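Local atomic coordinates of protein kinase A regulatory subunit, putative (Trypanosoma cruzi, PDB entry 6FTF), a protein that is the regulatory subunit of a cAMP-independent protein kinase A and binds the nucleoside analogue 7-cyano-7-deazainosine in two pockets. Residues A[65-69]-A[126-130]. Residues are numbered along the deposited sequence; the frame is centred on the assembly and turned at random.
Sequences TFKHD and VCTDE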
ATOM      1  N   THR A  65     -11.831 -21.413   6.036  1.00 10.19           N
ATOM      2  CA  THR A  65     -10.537 -22.070   6.036  1.00 10.18           C
ATOM      3  C   THR A  65     -10.460 -23.036   4.872  1.00 10.16           C
ATOM      4  O   THR A  65     -11.472 -23.548   4.389  1.00 11.39           O
ATOM      5  CB  THR A  65     -10.249 -22.824   7.334  1.00 10.00           C
ATOM      6  OG1 THR A  65     -11.147 -23.930   7.457  1.00 10.96           O
ATOM      7  CG2 THR A  65     -10.373 -21.906   8.518  1.00 11.59           C
ATOM      8  N   PHE A  66      -9.225 -23.299   4.467  1.00 10.22           N
ATOM      9  CA  PHE A  66      -8.899 -24.128   3.325  1.00 10.92           C
ATOM     10  C   PHE A  66      -7.646 -24.927   3.653  1.00 11.33           C
ATOM     11  O   PHE A  66      -6.886 -24.597   4.567  1.00 12.60           O
ATOM     12  CB  PHE A  66      -8.624 -23.276   2.082  1.00 11.09           C
ATOM     13  CG  PHE A  66      -9.779 -22.413   1.676  1.00 10.88           C
ATOM     14  CD1 PHE A  66      -9.921 -21.122   2.182  1.00 11.95           C
ATOM     15  CD2 PHE A  66     -10.725 -22.885   0.788  1.00 12.93           C
ATOM     16  CE1 PHE A  66     -10.992 -20.335   1.816  1.00 12.71           C
ATOM     17  CE2 PHE A  66     -11.804 -22.093   0.412  1.00 14.69           C
ATOM     18  CZ  PHE A  66     -11.932 -20.816   0.931  1.00 14.86           C
ATOM     19  N   LYS A  67      -7.440 -25.997   2.884  1.00 12.14           N
ATOM     20  CA  LYS A  67      -6.275 -26.863   3.020  1.00 11.61           C
ATOM     21  C   LYS A  67      -5.448 -26.841   1.746  1.00 12.60           C
ATOM     22  O   LYS A  67      -5.930 -26.458   0.682  1.00 12.52           O
ATOM     23  CB  LYS A  67      -6.694 -28.312   3.295  1.00 16.38           C
ATOM     24  CG  LYS A  67      -7.511 -28.474   4.550  1.00 16.86           C
ATOM     25  CD  LYS A  67      -6.713 -28.068   5.779  1.00 21.54           C
ATOM     26  CE  LYS A  67      -7.465 -28.326   7.073  1.00 34.54           C
ATOM     27  NZ  LYS A  67      -7.742 -29.776   7.296  1.00 33.75           N
ATOM     28  N   HIS A  68      -4.206 -27.319   1.865  1.00 13.89           N
ATOM     29  CA  HIS A  68      -3.326 -27.477   0.715  1.00 13.99           C
ATOM     30  C   HIS A  68      -4.078 -28.091  -0.455  1.00 13.27           C
ATOM     31  O   HIS A  68      -4.774 -29.100  -0.301  1.00 14.28           O
ATOM     32  CB  HIS A  68      -2.157 -28.385   1.102  1.00 16.66           C
ATOM     33  CG  HIS A  68      -1.127 -28.515   0.026  1.00 17.03           C
ATOM     34  ND1 HIS A  68      -1.116 -29.553  -0.882  1.00 25.77           N
ATOM     35  CD2 HIS A  68      -0.086 -27.715  -0.303  1.00 20.45           C
ATOM     36  CE1 HIS A  68      -0.106 -29.388  -1.719  1.00 24.67           C
ATOM     37  NE2 HIS A  68       0.538 -28.285  -1.385  1.00 27.72           N
ATOM     38  N   ASP A  69      -3.901 -27.496  -1.637  1.00 13.69           N
ATOM     39  CA  ASP A  69      -4.471 -27.898  -2.920  1.00 13.74           C
ATOM     40  C   ASP A  69      -5.954 -27.556  -3.087  1.00 13.88           C
ATOM     41  O   ASP A  69      -6.484 -27.729  -4.198  1.00 15.89           O
ATOM     42  CB  ASP A  69      -4.228 -29.375  -3.284  1.00 14.73           C
ATOM     43  CG  ASP A  69      -2.855 -29.624  -3.885  0.55 10.95           C
ATOM     44  OD1 ASP A  69      -2.191 -28.680  -4.345  0.74 16.16           O
ATOM     45  OD2 ASP A  69      -2.453 -30.802  -3.928  0.61 17.09           O
ATOM     46  N   VAL A 126      -4.484 -23.108  -2.808  1.00 11.75           N
ATOM     47  CA  VAL A 126      -3.730 -23.004  -1.562  1.00 11.19           C
ATOM     48  C   VAL A 126      -2.458 -23.839  -1.647  1.00 12.44           C
ATOM     49  O   VAL A 126      -2.481 -24.994  -2.093  1.00 13.10           O
ATOM     50  CB  VAL A 126      -4.623 -23.457  -0.396  1.00 11.15           C
ATOM     51  CG1 VAL A 126      -3.842 -23.482   0.901  1.00 12.50           C
ATOM     52  CG2 VAL A 126      -5.834 -22.562  -0.289  1.00 12.31           C
ATOM     53  N   CYS A 127      -1.341 -23.275  -1.194  1.00 12.23           N
ATOM     54  CA  CYS A 127      -0.071 -23.981  -1.291  1.00 14.25           C
ATOM     55  C   CYS A 127       0.650 -24.117   0.038  1.00 16.57           C
ATOM     56  O   CYS A 127       1.769 -24.648   0.065  1.00 21.41           O
ATOM     57  CB  CYS A 127       0.849 -23.347  -2.346  1.00 15.73           C
ATOM     58  SG  CYS A 127       1.273 -21.631  -2.068  1.00 17.26           S
ATOM     59  N   THR A 128       0.034 -23.704   1.134  1.00 14.95           N
ATOM     60  CA  THR A 128       0.473 -24.058   2.474  1.00 14.07           C
ATOM     61  C   THR A 128      -0.432 -25.163   3.004  1.00 12.84           C
ATOM     62  O   THR A 128      -1.421 -25.536   2.376  1.00 13.76           O
ATOM     63  CB  THR A 128       0.422 -22.826   3.376  1.00 13.23           C
ATOM     64  OG1 THR A 128      -0.825 -22.138   3.190  1.00 12.96           O
ATOM     65  CG2 THR A 128       1.556 -21.878   3.033  1.00 15.42           C
ATOM     66  N   ASP A 129      -0.081 -25.700   4.178  1.00 14.78           N
ATOM     67  CA  ASP A 129      -0.890 -26.774   4.747  1.00 14.47           C
ATOM     68  C   ASP A 129      -2.326 -26.325   4.990  1.00 14.12           C
ATOM     69  O   ASP A 129      -3.275 -27.069   4.717  1.00 13.06           O
ATOM     70  CB  ASP A 129      -0.301 -27.271   6.066  1.00 16.37           C
ATOM     71  CG  ASP A 129       0.986 -28.053   5.895  1.00 26.22           C
ATOM     72  OD1 ASP A 129       1.185 -28.667   4.830  1.00 28.70           O
ATOM     73  OD2 ASP A 129       1.785 -28.068   6.860  1.00 30.82           O
ATOM     74  N   GLU A 130      -2.500 -25.121   5.533  1.00 12.49           N
ATOM     75  CA  GLU A 130      -3.811 -24.524   5.755  1.00 12.64           C
ATOM     76  C   GLU A 130      -3.771 -23.071   5.310  1.00 11.72           C
ATOM     77  O   GLU A 130      -2.707 -22.470   5.181  1.00 12.19           O
ATOM     78  CB  GLU A 130      -4.240 -24.567   7.235  1.00 13.78           C
ATOM     79  CG  GLU A 130      -4.211 -25.934   7.874  1.00 14.86           C
ATOM     80  CD  GLU A 130      -2.874 -26.278   8.505  1.00 24.13           C
ATOM     81  OE1 GLU A 130      -2.049 -25.368   8.754  1.00 24.01           O
ATOM     82  OE2 GLU A 130      -2.655 -27.480   8.765  1.00 25.49           O
TER
HETATM   83  O   HOH W   1       3.214 -26.682  -1.691  1.00 44.91           O
HETATM   84  O   HOH W   2      -1.133 -26.251  -4.128  1.00 18.48           O
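Val126 sets its CB 3.4 Å from Lys67 O and its CG2 3.7 Å from Phe66 CB. CG2 lies anti to the carbonyl carbon, which turns it to the Phe66 side, while CG1 packs along the Lys67 carbonyl. Leu131 and Ile72 touch both Phe66 and Val126 and extend this apolar patch. The His68 ring presents an edge to the loop: Thr128 O and Cys127 O lie in its plane, and His68 CD2 is 3.6 Å from Cys127 O. The ring edge reaches these two carbonyls because His68 CG stands anti to its own N (chi1 -175°). A water links His68 NE2 to Cys127 O. Two backbone bonds tie the segments together. His68 N donates to Asp129 O at 3.0 Å. The bond from Asp69 N to Val126 O is straighter, 2.9 Å and 164° at the hydrogen. A second water donates to both Val126 O and Asp69 OD1. Lys67 and Glu130 form an antiparallel non-hydrogen-bonded pair. Lys67 CD crosses Glu130 CG at 3.9 Å. The charged ends stay apart, with Lys67 NZ 5.8 Å from Glu130 OE2. The contact joins the end of strand 62-67 to the loop between strands 123-126 and 130-137, at the surface of the first cyclic nucleotide-binding domain's beta-roll. With Val126 O gripped by two donors, the loop is held mainly through main chain; Lys67 and Glu130 add mostly apolar contact.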